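Local coordinates for protein alpha-14 giardin (Giardia lamblia, PDB 3CHJ) that binds calcium and, as an annexin, probably phospholipid membranes, and may act as a calcium-regulated structural element linking the lipid bilayer to the underlying axoneme, at residues F249-A254 with R267-H272; Q84-L89 with V105-T110; V19-A22 with S27-L30; L30-I35 with K69-L74. One frame throughout, in Å; residues are numbered along the deposited sequence.

How the interactions relate
Interactions 1 and 2 adjoin near the centre of the chain, 12 Å between centres, and are joined by a salt bridge from Arg-267 NE to Asp-106 OD2 (2.8 Å) and by packing of Met-271 SD on Leu-86 CD2 (3.5 Å). Interactions 3 and 4 form a second pair, 9 Å apart between centres; they share Leu-30, and Val-19 CG1 packs on Leu-32 CD2 (3.8 Å). Between the pairs, interaction 4 comes to about 5 Å of interaction 1 at the nearest atoms, without touching. The calcium ion is bound by Ala-175, Thr-178, Gly-180, Glu-185 and Glu-224, none of which belongs to any of the four contacts.

Interaction 1: residues F249-A254 with R267-H272; sequences FSMNVA and RITAMH
Met-251 of helix 243-254 runs along Ile-268 of helix 262-272 and ends at Thr-269. Its CB bond does not aim at the other helix; CG stands anti to the carbonyl carbon (chi1 -69°), and further bends at chi2 and chi3 carry the end of the chain across. CG is the first atom to touch, 3.9 Å from Ile-268 CG2. SD comes closer, at 3.6 Å from the same Ile-268 CG2, and also lies 3.7 Å from Thr-269 OG1. At the tip, CE rests 3.7 Å from Thr-269 OG1, the two side chains crossing at about a right angle. Ile-268 divides its branches between two neighbours: CG2 serves Met-251, whereas CD1 meets Ser-250 CB at 3.5 Å. No hydrogen bond spans the interface, and the 178 Å² buried there rests on van der Waals contact. The hydroxyls are engaged by other partners: Ser-250 OG bonds to Tyr-231 OH and Ala-246 O, while Thr-269 OG1 bonds to Leu-265 O and Trp-311 NE1. The local helix axes are nearly antiparallel, at 161°, and approach to 10.3 Å, a separation bridged by the long Met-251 and Ile-268 side chains. Around this buried pair, helix 227-241 packs against Ser-250 through Leu-235, and Ile-268 also packs on Asp-106 of helix 101-108.

Interaction 2: residues Q84-L89 with V105-T110; sequences QLLCEL and VDVLLT
In the all-helical annexin fold, helix 82-94 packs on helix 101-108 through Leu-86, Leu-89 and Val-107. Val-107 supplies the whole of the second helix's share and sets one methyl against each leucine. Its CG1 stands anti to the backbone N (chi1 171°) and meets Leu-86 CD2 at 4.0 Å. The other branch, CG2, lies 4.0 Å from Leu-89 CB and equally far from Leu-89 CD1, touching both the root and one branch of that side chain. Leu-86 is reached by its end alone, because its CB bond does not face the opposing helix, whereas that of Leu-89 does. Both leucines cross the valine at a slant. The backbones come nearest at the CA atoms of Leu-86 and Val-107, 6.7 Å apart.

The polar groups with identified partners bond within a segment or to other helices. Gln-84 NE2 donates to Glu-88 OE2 one helical turn on, at 3.2 Å, meeting the carboxylate on its anti side. Just past helix 101-108, Thr-110 OG1 donates to Asp-106 O at 2.7 Å, almost straight down the carbonyl; the carboxylate of Asp-106 pairs with Arg-264, and its OD1 bonds to Tyr-231 OH. Methyl and methylene groups therefore make the interface, which buries 127 Å² with no hydrogen bond across it; such purely apolar contacts imply cohesion by dispersion and burial, without directional bonding.

Interaction 3: residues V19-A22 with S27-L30; sequences VVEA and SKRL
The guanidinium group of Arg-29 meets Ala-22 O at its edge, not over a face. NH1 donates to that carbonyl at 3.0 Å, bent to an N-H...O angle of 140°, with the oxygen 27° out of the guanidinium plane. The CB bond of Arg-29 points away from the helix, but a bend at chi2 (-72°) swings the chain back, placing CD 3.3 Å from Ala-22 O. The same oxygen receives a CA-H...O contact from Arg-29 CA at 3.5 Å. Ala-22 CB, in turn, rests 3.4 Å from Lys-28 O. Farther out, Glu-21 and Lys-28 extend side by side in the same direction. Their OE1 and NZ atoms are 4.0 Å apart, beyond a salt bridge; a water donates to Glu-21 OE1 at 2.6 Å and accepts only a weak bond from Lys-28 NZ. The contact folds the turn after helix 12-24 back onto that helix's last turn. Arg-29 also reaches His-66 O through NH2; Leu-30 leans on Val-302 and Ala-306 of helix 301-310, and Ala-22 packs on Asp-31 of helix 31-38.

Interaction 4: residues L30-I35 with K69-L74; sequences LDLIEI and KDFESL
Ile-33 and Phe-71 make the tight part of the contact between helices 31-38 and 69-78. Ile-33 CD1 comes to 3.8 Å of Phe-71 CE1 and CG1 to 4.0 Å of the same atom; the terminal methyl sits at the ring edge, near the plane. Phe-71 gets there because its CG is anti to the backbone N (chi1 -171°), which carries the ring across the gap although the CB bond does not face helix 31-38. That reach matters, since the local axes, 23° from parallel, approach no nearer than 11.8 Å, and Phe-71 as a whole accounts for 70 Å² of the 161 Å² buried.

The remaining contacts are looser. Leu-32 CD1 stands obliquely to the ring, 4.3 Å from Phe-71 CZ, and Leu-74 CD2 is 4.4 Å from Ile-33 CD1. On the side of helix 69-78 turned from the contact the groups are polar and at least partly open to solvent: Lys-69 is exposed, and Ser-73 OG bonds back to Lys-69 O at 2.9 Å. That carbonyl also accepts Ser-73 N, the two donors arriving from opposite faces of its plane. Ile-33 packs further on Ala-306, Leu-309 and Leu-310 of helix 301-310, and Leu-32 O is hydrogen-bonded to Tyr-79 OH.

Every atom that meets across the two segments is carbon, and no hydrogen bond joins them. The chemistry implies an apolar layer held by dispersion and burial, in which Phe-71 takes part in the closest contacts.

Interaction 1: residues F249-A254 with R267-H272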
loop_
_atom_site.group_PDB
_atom_site.type_symbol
_atom_site.label_atom_id
_atom_site.label_comp_id
_atom_site.label_asym_id
_atom_site.label_seq_id
_atom_site.Cartn_x
_atom_site.Cartn_y
_atom_site.Cartn_z
ATOM N N PHE A 249 3.535 -0.929 -9.424
ATOM C CA PHE A 249 4.218 0.361 -9.468
ATOM C C PHE A 249 4.986 0.606 -8.179
ATOM O O PHE A 249 6.171 0.936 -8.226
ATOM C CB PHE A 249 3.181 1.471 -9.712
ATOM C CG PHE A 249 3.728 2.883 -9.574
ATOM C CD1 PHE A 249 4.790 3.317 -10.362
ATOM C CD2 PHE A 249 3.176 3.764 -8.639
ATOM C CE1 PHE A 249 5.292 4.630 -10.235
ATOM C CE2 PHE A 249 3.680 5.096 -8.505
ATOM C CZ PHE A 249 4.732 5.503 -9.295
ATOM N N SER A 250 4.314 0.459 -7.038
ATOM C CA SER A 250 4.997 0.739 -5.753
ATOM C C SER A 250 6.172 -0.213 -5.530
ATOM O O SER A 250 7.237 0.186 -5.015
ATOM C CB SER A 250 4.032 0.656 -4.577
ATOM O OG SER A 250 2.973 1.607 -4.697
ATOM N N MET A 251 5.993 -1.470 -5.927
ATOM C CA MET A 251 7.070 -2.455 -5.787
ATOM C C MET A 251 8.238 -2.089 -6.707
ATOM O O MET A 251 9.388 -2.174 -6.300
ATOM C CB MET A 251 6.572 -3.875 -6.069
ATOM C CG MET A 251 5.609 -4.419 -4.985
ATOM S SD MET A 251 6.336 -4.584 -3.324
ATOM C CE MET A 251 7.475 -5.976 -3.597
ATOM N N ASN A 252 7.951 -1.657 -7.933
ATOM C CA ASN A 252 9.028 -1.239 -8.845
ATOM C C ASN A 252 9.854 -0.085 -8.271
ATOM O O ASN A 252 11.096 -0.099 -8.318
ATOM C CB ASN A 252 8.476 -0.881 -10.230
ATOM C CG ASN A 252 9.584 -0.507 -11.213
ATOM O OD1 ASN A 252 10.338 -1.366 -11.692
ATOM N ND2 ASN A 252 9.688 0.777 -11.513
ATOM N N VAL A 253 9.164 0.901 -7.705
ATOM C CA VAL A 253 9.852 2.061 -7.119
ATOM C C VAL A 253 10.690 1.611 -5.925
ATOM O O VAL A 253 11.827 2.078 -5.753
ATOM C CB VAL A 253 8.862 3.181 -6.735
ATOM C CG1 VAL A 253 9.576 4.304 -5.982
ATOM C CG2 VAL A 253 8.177 3.726 -7.971
ATOM N N ALA A 254 10.137 0.704 -5.115
ATOM C CA ALA A 254 10.823 0.185 -3.921
ATOM C C ALA A 254 12.102 -0.590 -4.251
ATOM O O ALA A 254 13.096 -0.472 -3.531
ATOM C CB ALA A 254 9.879 -0.646 -3.092
ATOM N N ARG A 267 5.798 -2.926 3.796
ATOM C CA ARG A 267 4.444 -2.395 3.959
ATOM C C ARG A 267 3.603 -2.604 2.696
ATOM O O ARG A 267 2.409 -2.922 2.785
ATOM C CB ARG A 267 4.452 -0.924 4.407
ATOM C CG ARG A 267 5.008 0.027 3.387
ATOM C CD ARG A 267 4.801 1.446 3.879
ATOM N NE ARG A 267 5.514 2.406 3.044
ATOM C CZ ARG A 267 6.668 2.972 3.370
ATOM N NH1 ARG A 267 7.269 2.684 4.532
ATOM N NH2 ARG A 267 7.224 3.832 2.520
ATOM N N ILE A 268 4.206 -2.439 1.509
ATOM C CA ILE A 268 3.443 -2.642 0.287
ATOM C C ILE A 268 3.020 -4.111 0.189
ATOM O O ILE A 268 1.871 -4.404 -0.108
ATOM C CB ILE A 268 4.245 -2.238 -0.983
ATOM C CG1 ILE A 268 4.673 -0.754 -0.919
ATOM C CG2 ILE A 268 3.479 -2.615 -2.242
ATOM C CD1 ILE A 268 3.552 0.228 -1.116
ATOM N N THR A 269 3.940 -5.024 0.511
ATOM C CA THR A 269 3.647 -6.448 0.454
ATOM C C THR A 269 2.574 -6.816 1.504
ATOM O O THR A 269 1.556 -7.423 1.171
ATOM C CB THR A 269 4.944 -7.271 0.621
ATOM O OG1 THR A 269 5.859 -6.880 -0.414
ATOM C CG2 THR A 269 4.637 -8.776 0.560
ATOM N N ALA A 270 2.771 -6.436 2.762
ATOM C CA ALA A 270 1.797 -6.775 3.815
ATOM C C ALA A 270 0.404 -6.169 3.563
ATOM O O ALA A 270 -0.611 -6.845 3.790
ATOM C CB ALA A 270 2.343 -6.334 5.178
ATOM N N MET A 271 0.370 -4.935 3.049
ATOM C CA MET A 271 -0.926 -4.278 2.784
ATOM C C MET A 271 -1.682 -4.933 1.648
ATOM O O MET A 271 -2.923 -4.937 1.651
ATOM C CB MET A 271 -0.771 -2.781 2.488
ATOM C CG MET A 271 -0.361 -1.976 3.690
ATOM S SD MET A 271 -0.474 -0.208 3.360
ATOM C CE MET A 271 0.954 0.077 2.336
ATOM N N HIS A 272 -0.961 -5.473 0.660
ATOM C CA HIS A 272 -1.593 -5.735 -0.636
ATOM C C HIS A 272 -1.475 -7.132 -1.192
ATOM O O HIS A 272 -2.126 -7.443 -2.173
ATOM C CB HIS A 272 -1.093 -4.710 -1.657
ATOM C CG HIS A 272 -1.499 -3.317 -1.319
ATOM N ND1 HIS A 272 -0.604 -2.275 -1.195
ATOM C CD2 HIS A 272 -2.716 -2.810 -1.022
ATOM C CE1 HIS A 272 -1.264 -1.175 -0.870
ATOM N NE2 HIS A 272 -2.541 -1.473 -0.751
#

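Interaction 2: residues Q84-L89 with V105-T110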
loop_
_atom_site.group_PDB
_atom_site.type_symbol
_atom_site.label_atom_id
_atom_site.label_comp_id
_atom_site.label_asym_id
_atom_site.label_seq_id
_atom_site.Cartn_x
_atom_site.Cartn_y
_atom_site.Cartn_z
ATOM N N GLN A 84 -5.541 -2.568 11.708
ATOM C CA GLN A 84 -4.534 -2.368 12.742
ATOM C C GLN A 84 -3.171 -2.018 12.123
ATOM O O GLN A 84 -2.515 -1.059 12.530
ATOM C CB GLN A 84 -4.405 -3.639 13.589
ATOM C CG GLN A 84 -3.509 -3.460 14.787
ATOM C CD GLN A 84 -4.195 -2.697 15.908
ATOM O OE1 GLN A 84 -5.408 -2.817 16.113
ATOM N NE2 GLN A 84 -3.419 -1.912 16.646
ATOM N N LEU A 85 -2.779 -2.800 11.121
ATOM C CA LEU A 85 -1.555 -2.558 10.405
ATOM C C LEU A 85 -1.540 -1.125 9.842
ATOM O O LEU A 85 -0.545 -0.408 10.033
ATOM C CB LEU A 85 -1.374 -3.597 9.294
ATOM C CG LEU A 85 -0.201 -3.309 8.365
ATOM C CD1 LEU A 85 1.103 -3.428 9.132
ATOM C CD2 LEU A 85 -0.255 -4.246 7.168
ATOM N N LEU A 86 -2.623 -0.706 9.175
ATOM C CA LEU A 86 -2.654 0.643 8.588
ATOM C C LEU A 86 -2.459 1.733 9.641
ATOM O O LEU A 86 -1.703 2.692 9.425
ATOM C CB LEU A 86 -3.961 0.876 7.817
ATOM C CG LEU A 86 -4.248 -0.118 6.682
ATOM C CD1 LEU A 86 -5.629 0.093 6.076
ATOM C CD2 LEU A 86 -3.191 -0.050 5.599
ATOM N N CYS A 87 -3.137 1.593 10.785
ATOM C CA CYS A 87 -2.994 2.573 11.859
ATOM C C CYS A 87 -1.567 2.591 12.410
ATOM O O CYS A 87 -0.995 3.650 12.647
ATOM C CB CYS A 87 -3.964 2.273 13.009
ATOM S SG CYS A 87 -5.667 2.616 12.589
ATOM N N GLU A 88 -1.007 1.408 12.632
ATOM C CA GLU A 88 0.365 1.315 13.147
ATOM C C GLU A 88 1.381 1.924 12.181
ATOM O O GLU A 88 2.349 2.559 12.618
ATOM C CB GLU A 88 0.745 -0.116 13.479
ATOM C CG GLU A 88 -0.111 -0.696 14.599
ATOM C CD GLU A 88 0.254 -2.134 14.915
ATOM O OE1 GLU A 88 1.227 -2.627 14.321
ATOM O OE2 GLU A 88 -0.431 -2.756 15.756
ATOM N N LEU A 89 1.154 1.747 10.880
ATOM C CA LEU A 89 2.057 2.353 9.888
ATOM C C LEU A 89 1.979 3.883 9.920
ATOM O O LEU A 89 2.996 4.554 9.872
ATOM C CB LEU A 89 1.754 1.858 8.468
ATOM C CG LEU A 89 2.082 0.380 8.231
ATOM C CD1 LEU A 89 1.510 -0.085 6.883
ATOM C CD2 LEU A 89 3.591 0.153 8.254
ATOM N N VAL A 105 1.871 8.502 2.149
ATOM C CA VAL A 105 1.370 8.412 0.768
ATOM C C VAL A 105 1.004 6.973 0.391
ATOM O O VAL A 105 -0.109 6.713 -0.097
ATOM C CB VAL A 105 2.386 9.032 -0.200
ATOM C CG1 VAL A 105 2.028 8.752 -1.696
ATOM C CG2 VAL A 105 2.458 10.556 0.083
ATOM N N ASP A 106 1.906 6.038 0.680
ATOM C CA ASP A 106 1.680 4.638 0.320
ATOM C C ASP A 106 0.415 4.102 0.964
ATOM O O ASP A 106 -0.315 3.311 0.346
ATOM C CB ASP A 106 2.836 3.762 0.803
ATOM C CG ASP A 106 4.100 3.920 -0.031
ATOM O OD1 ASP A 106 4.083 4.538 -1.133
ATOM O OD2 ASP A 106 5.124 3.380 0.441
ATOM N N VAL A 107 0.175 4.494 2.213
ATOM C CA VAL A 107 -0.961 3.956 2.962
ATOM C C VAL A 107 -2.250 4.615 2.512
ATOM O O VAL A 107 -3.201 3.944 2.088
ATOM C CB VAL A 107 -0.771 4.143 4.479
ATOM C CG1 VAL A 107 -2.056 3.785 5.229
ATOM C CG2 VAL A 107 0.410 3.294 4.968
ATOM N N LEU A 108 -2.301 5.935 2.590
ATOM C CA LEU A 108 -3.579 6.622 2.430
ATOM C C LEU A 108 -4.137 6.517 1.025
ATOM O O LEU A 108 -5.365 6.548 0.855
ATOM C CB LEU A 108 -3.466 8.070 2.881
ATOM C CG LEU A 108 -3.366 8.178 4.400
ATOM C CD1 LEU A 108 -2.912 9.571 4.824
ATOM C CD2 LEU A 108 -4.746 7.834 5.039
ATOM N N LEU A 109 -3.258 6.383 0.029
ATOM C CA LEU A 109 -3.702 6.428 -1.374
ATOM C C LEU A 109 -4.020 5.055 -1.952
ATOM O O LEU A 109 -4.396 4.954 -3.121
ATOM C CB LEU A 109 -2.717 7.171 -2.269
ATOM C CG LEU A 109 -2.475 8.625 -1.863
ATOM C CD1 LEU A 109 -1.522 9.273 -2.874
ATOM C CD2 LEU A 109 -3.810 9.367 -1.781
ATOM N N THR A 110 -3.872 4.012 -1.143
ATOM C CA THR A 110 -4.062 2.649 -1.689
ATOM C C THR A 110 -5.044 1.828 -0.875
ATOM O O THR A 110 -5.029 0.591 -0.931
ATOM C CB THR A 110 -2.760 1.871 -1.828
ATOM O OG1 THR A 110 -2.233 1.605 -0.519
ATOM C CG2 THR A 110 -1.740 2.616 -2.687
#

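Interaction 3: residues V19-A22 with S27-L30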
loop_
_atom_site.group_PDB
_atom_site.type_symbol
_atom_site.label_atom_id
_atom_site.label_comp_id
_atom_site.label_asym_id
_atom_site.label_seq_id
_atom_site.Cartn_x
_atom_site.Cartn_y
_atom_site.Cartn_z
ATOM N N VAL A 19 5.447 -22.349 14.012
ATOM C CA VAL A 19 6.173 -21.080 14.112
ATOM C C VAL A 19 7.493 -21.262 14.880
ATOM O O VAL A 19 8.558 -20.856 14.409
ATOM C CB VAL A 19 5.290 -19.971 14.758
ATOM C CG1 VAL A 19 6.105 -18.721 15.080
ATOM C CG2 VAL A 19 4.113 -19.631 13.822
ATOM N N VAL A 20 7.414 -21.910 16.040
ATOM C CA VAL A 20 8.609 -22.258 16.810
ATOM C C VAL A 20 9.638 -23.017 15.954
ATOM O O VAL A 20 10.790 -22.619 15.857
ATOM C CB VAL A 20 8.228 -23.082 18.055
ATOM C CG1 VAL A 20 9.476 -23.672 18.711
ATOM C CG2 VAL A 20 7.481 -22.203 19.040
ATOM N N GLU A 21 9.202 -24.083 15.303
ATOM C CA GLU A 21 10.114 -24.903 14.514
ATOM C C GLU A 21 10.717 -24.145 13.334
ATOM O O GLU A 21 11.883 -24.332 12.988
ATOM C CB GLU A 21 9.415 -26.186 14.080
ATOM C CG GLU A 21 9.130 -27.109 15.283
ATOM C CD GLU A 21 8.446 -28.408 14.913
ATOM O OE1 GLU A 21 8.335 -28.723 13.705
ATOM O OE2 GLU A 21 8.023 -29.135 15.843
ATOM N N ALA A 22 9.926 -23.257 12.741
ATOM C CA ALA A 22 10.386 -22.453 11.618
ATOM C C ALA A 22 11.576 -21.573 11.966
ATOM O O ALA A 22 12.416 -21.299 11.119
ATOM C CB ALA A 22 9.229 -21.597 11.072
ATOM N N SER A 27 16.094 -24.015 7.354
ATOM C CA SER A 27 15.485 -24.556 6.139
ATOM C C SER A 27 13.956 -24.478 6.150
ATOM O O SER A 27 13.313 -24.676 5.109
ATOM C CB SER A 27 15.931 -26.003 5.934
ATOM O OG SER A 27 15.370 -26.840 6.925
ATOM N N LYS A 28 13.384 -24.178 7.322
ATOM C CA LYS A 28 11.929 -24.083 7.492
ATOM C C LYS A 28 11.421 -22.650 7.686
ATOM O O LYS A 28 10.236 -22.450 7.982
ATOM C CB LYS A 28 11.462 -24.941 8.664
ATOM C CG LYS A 28 11.733 -26.429 8.495
ATOM C CD LYS A 28 11.203 -27.197 9.697
ATOM C CE LYS A 28 11.367 -28.696 9.503
ATOM N NZ LYS A 28 10.966 -29.435 10.728
ATOM N N ARG A 29 12.301 -21.671 7.506
ATOM C CA ARG A 29 11.934 -20.274 7.767
ATOM C C ARG A 29 10.701 -19.837 6.979
ATOM O O ARG A 29 9.884 -19.047 7.486
ATOM C CB ARG A 29 13.083 -19.324 7.445
ATOM C CG ARG A 29 14.204 -19.312 8.480
ATOM C CD ARG A 29 13.782 -18.610 9.779
ATOM N NE ARG A 29 14.956 -18.298 10.602
ATOM C CZ ARG A 29 15.648 -19.197 11.304
ATOM N NH1 ARG A 29 15.276 -20.470 11.316
ATOM N NH2 ARG A 29 16.705 -18.805 12.009
ATOM N N LEU A 30 10.551 -20.335 5.750
ATOM C CA LEU A 30 9.417 -19.894 4.923
ATOM C C LEU A 30 8.067 -20.430 5.398
ATOM O O LEU A 30 7.009 -19.995 4.917
ATOM C CB LEU A 30 9.651 -20.172 3.437
ATOM C CG LEU A 30 10.759 -19.342 2.787
ATOM C CD1 LEU A 30 11.047 -19.882 1.386
ATOM C CD2 LEU A 30 10.461 -17.814 2.738
HETATM O O HOH W 1 8.073 -27.845 11.312
#

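Interaction 4: residues L30-I35 with K69-L74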
loop_
_atom_site.group_PDB
_atom_site.type_symbol
_atom_site.label_atom_id
_atom_site.label_comp_id
_atom_site.label_asym_id
_atom_site.label_seq_id
_atom_site.Cartn_x
_atom_site.Cartn_y
_atom_site.Cartn_z
ATOM N N LEU A 30 10.551 -20.335 5.750
ATOM C CA LEU A 30 9.417 -19.894 4.923
ATOM C C LEU A 30 8.067 -20.430 5.398
ATOM O O LEU A 30 7.009 -19.995 4.917
ATOM C CB LEU A 30 9.651 -20.172 3.437
ATOM C CG LEU A 30 10.759 -19.342 2.787
ATOM C CD1 LEU A 30 11.047 -19.882 1.386
ATOM C CD2 LEU A 30 10.461 -17.814 2.738
ATOM N N ASP A 31 8.075 -21.353 6.364
ATOM C CA ASP A 31 6.827 -21.748 6.981
ATOM C C ASP A 31 6.103 -20.548 7.588
ATOM O O ASP A 31 4.879 -20.531 7.659
ATOM C CB ASP A 31 7.037 -22.830 8.047
ATOM C CG ASP A 31 7.383 -24.191 7.445
ATOM O OD1 ASP A 31 7.238 -24.386 6.219
ATOM O OD2 ASP A 31 7.805 -25.076 8.219
ATOM N N LEU A 32 6.865 -19.562 8.053
ATOM C CA LEU A 32 6.251 -18.351 8.586
ATOM C C LEU A 32 5.412 -17.654 7.529
ATOM O O LEU A 32 4.386 -17.060 7.861
ATOM C CB LEU A 32 7.305 -17.372 9.123
ATOM C CG LEU A 32 8.197 -17.920 10.252
ATOM C CD1 LEU A 32 9.285 -16.924 10.580
ATOM C CD2 LEU A 32 7.357 -18.247 11.483
ATOM N N ILE A 33 5.880 -17.713 6.282
ATOM C CA ILE A 33 5.202 -17.079 5.150
ATOM C C ILE A 33 4.047 -17.941 4.651
ATOM O O ILE A 33 2.962 -17.424 4.351
ATOM C CB ILE A 33 6.195 -16.781 4.010
ATOM C CG1 ILE A 33 7.323 -15.855 4.485
ATOM C CG2 ILE A 33 5.471 -16.201 2.810
ATOM C CD1 ILE A 33 6.875 -14.489 5.069
ATOM N N GLU A 34 4.261 -19.261 4.595
ATOM C CA GLU A 34 3.166 -20.183 4.285
ATOM C C GLU A 34 1.989 -20.017 5.246
ATOM O O GLU A 34 0.819 -19.965 4.828
ATOM C CB GLU A 34 3.670 -21.633 4.214
ATOM C CG GLU A 34 4.670 -21.870 3.067
ATOM C CD GLU A 34 4.047 -21.821 1.652
ATOM O OE1 GLU A 34 4.691 -22.350 0.714
ATOM O OE2 GLU A 34 2.949 -21.249 1.453
ATOM N N ILE A 35 2.290 -19.874 6.536
ATOM C CA ILE A 35 1.255 -19.660 7.527
ATOM C C ILE A 35 0.484 -18.349 7.207
ATOM O O ILE A 35 -0.742 -18.309 7.220
ATOM C CB ILE A 35 1.866 -19.669 8.951
ATOM C CG1 ILE A 35 2.286 -21.097 9.338
ATOM C CG2 ILE A 35 0.896 -19.163 9.974
ATOM C CD1 ILE A 35 3.231 -21.160 10.565
ATOM N N LYS A 69 16.237 -8.054 10.836
ATOM C CA LYS A 69 15.242 -7.010 11.070
ATOM C C LYS A 69 14.220 -6.923 9.953
ATOM O O LYS A 69 13.003 -6.812 10.226
ATOM C CB LYS A 69 15.911 -5.644 11.271
ATOM C CG LYS A 69 14.983 -4.630 11.934
ATOM C CD LYS A 69 15.727 -3.361 12.360
ATOM C CE LYS A 69 14.791 -2.438 13.154
ATOM N NZ LYS A 69 13.593 -2.035 12.349
ATOM N N ASP A 70 14.690 -6.975 8.705
ATOM C CA ASP A 70 13.766 -6.887 7.553
ATOM C C ASP A 70 12.670 -7.966 7.575
ATOM O O ASP A 70 11.464 -7.678 7.440
ATOM C CB ASP A 70 14.497 -6.813 6.180
ATOM C CG ASP A 70 15.455 -7.998 5.884
ATOM O OD1 ASP A 70 15.592 -8.974 6.655
ATOM O OD2 ASP A 70 16.092 -7.916 4.797
ATOM N N PHE A 71 13.095 -9.205 7.761
ATOM C CA PHE A 71 12.200 -10.361 7.770
ATOM C C PHE A 71 11.299 -10.393 9.022
ATOM O O PHE A 71 10.094 -10.708 8.922
ATOM C CB PHE A 71 13.064 -11.630 7.604
ATOM C CG PHE A 71 12.290 -12.907 7.376
ATOM C CD1 PHE A 71 11.136 -12.933 6.595
ATOM C CD2 PHE A 71 12.749 -14.095 7.917
ATOM C CE1 PHE A 71 10.439 -14.122 6.389
ATOM C CE2 PHE A 71 12.059 -15.284 7.725
ATOM C CZ PHE A 71 10.896 -15.296 6.949
ATOM N N GLU A 72 11.850 -10.069 10.200
ATOM C CA GLU A 72 11.043 -10.013 11.431
ATOM C C GLU A 72 9.910 -8.985 11.286
ATOM O O GLU A 72 8.756 -9.255 11.637
ATOM C CB GLU A 72 11.885 -9.646 12.665
ATOM C CG GLU A 72 11.005 -9.541 13.883
ATOM C CD GLU A 72 11.642 -8.953 15.116
ATOM O OE1 GLU A 72 12.849 -8.628 15.104
ATOM O OE2 GLU A 72 10.899 -8.804 16.115
ATOM N N SER A 73 10.271 -7.823 10.762
ATOM C CA SER A 73 9.312 -6.732 10.581
ATOM C C SER A 73 8.205 -7.160 9.631
ATOM O O SER A 73 7.012 -6.937 9.895
ATOM C CB SER A 73 10.029 -5.512 10.057
ATOM O OG SER A 73 10.874 -5.015 11.096
ATOM N N LEU A 74 8.597 -7.814 8.552
ATOM C CA LEU A 74 7.633 -8.323 7.590
ATOM C C LEU A 74 6.660 -9.303 8.226
ATOM O O LEU A 74 5.440 -9.127 8.113
ATOM C CB LEU A 74 8.373 -8.991 6.416
ATOM C CG LEU A 74 7.504 -9.692 5.366
ATOM C CD1 LEU A 74 6.622 -8.631 4.636
ATOM C CD2 LEU A 74 8.414 -10.409 4.402
#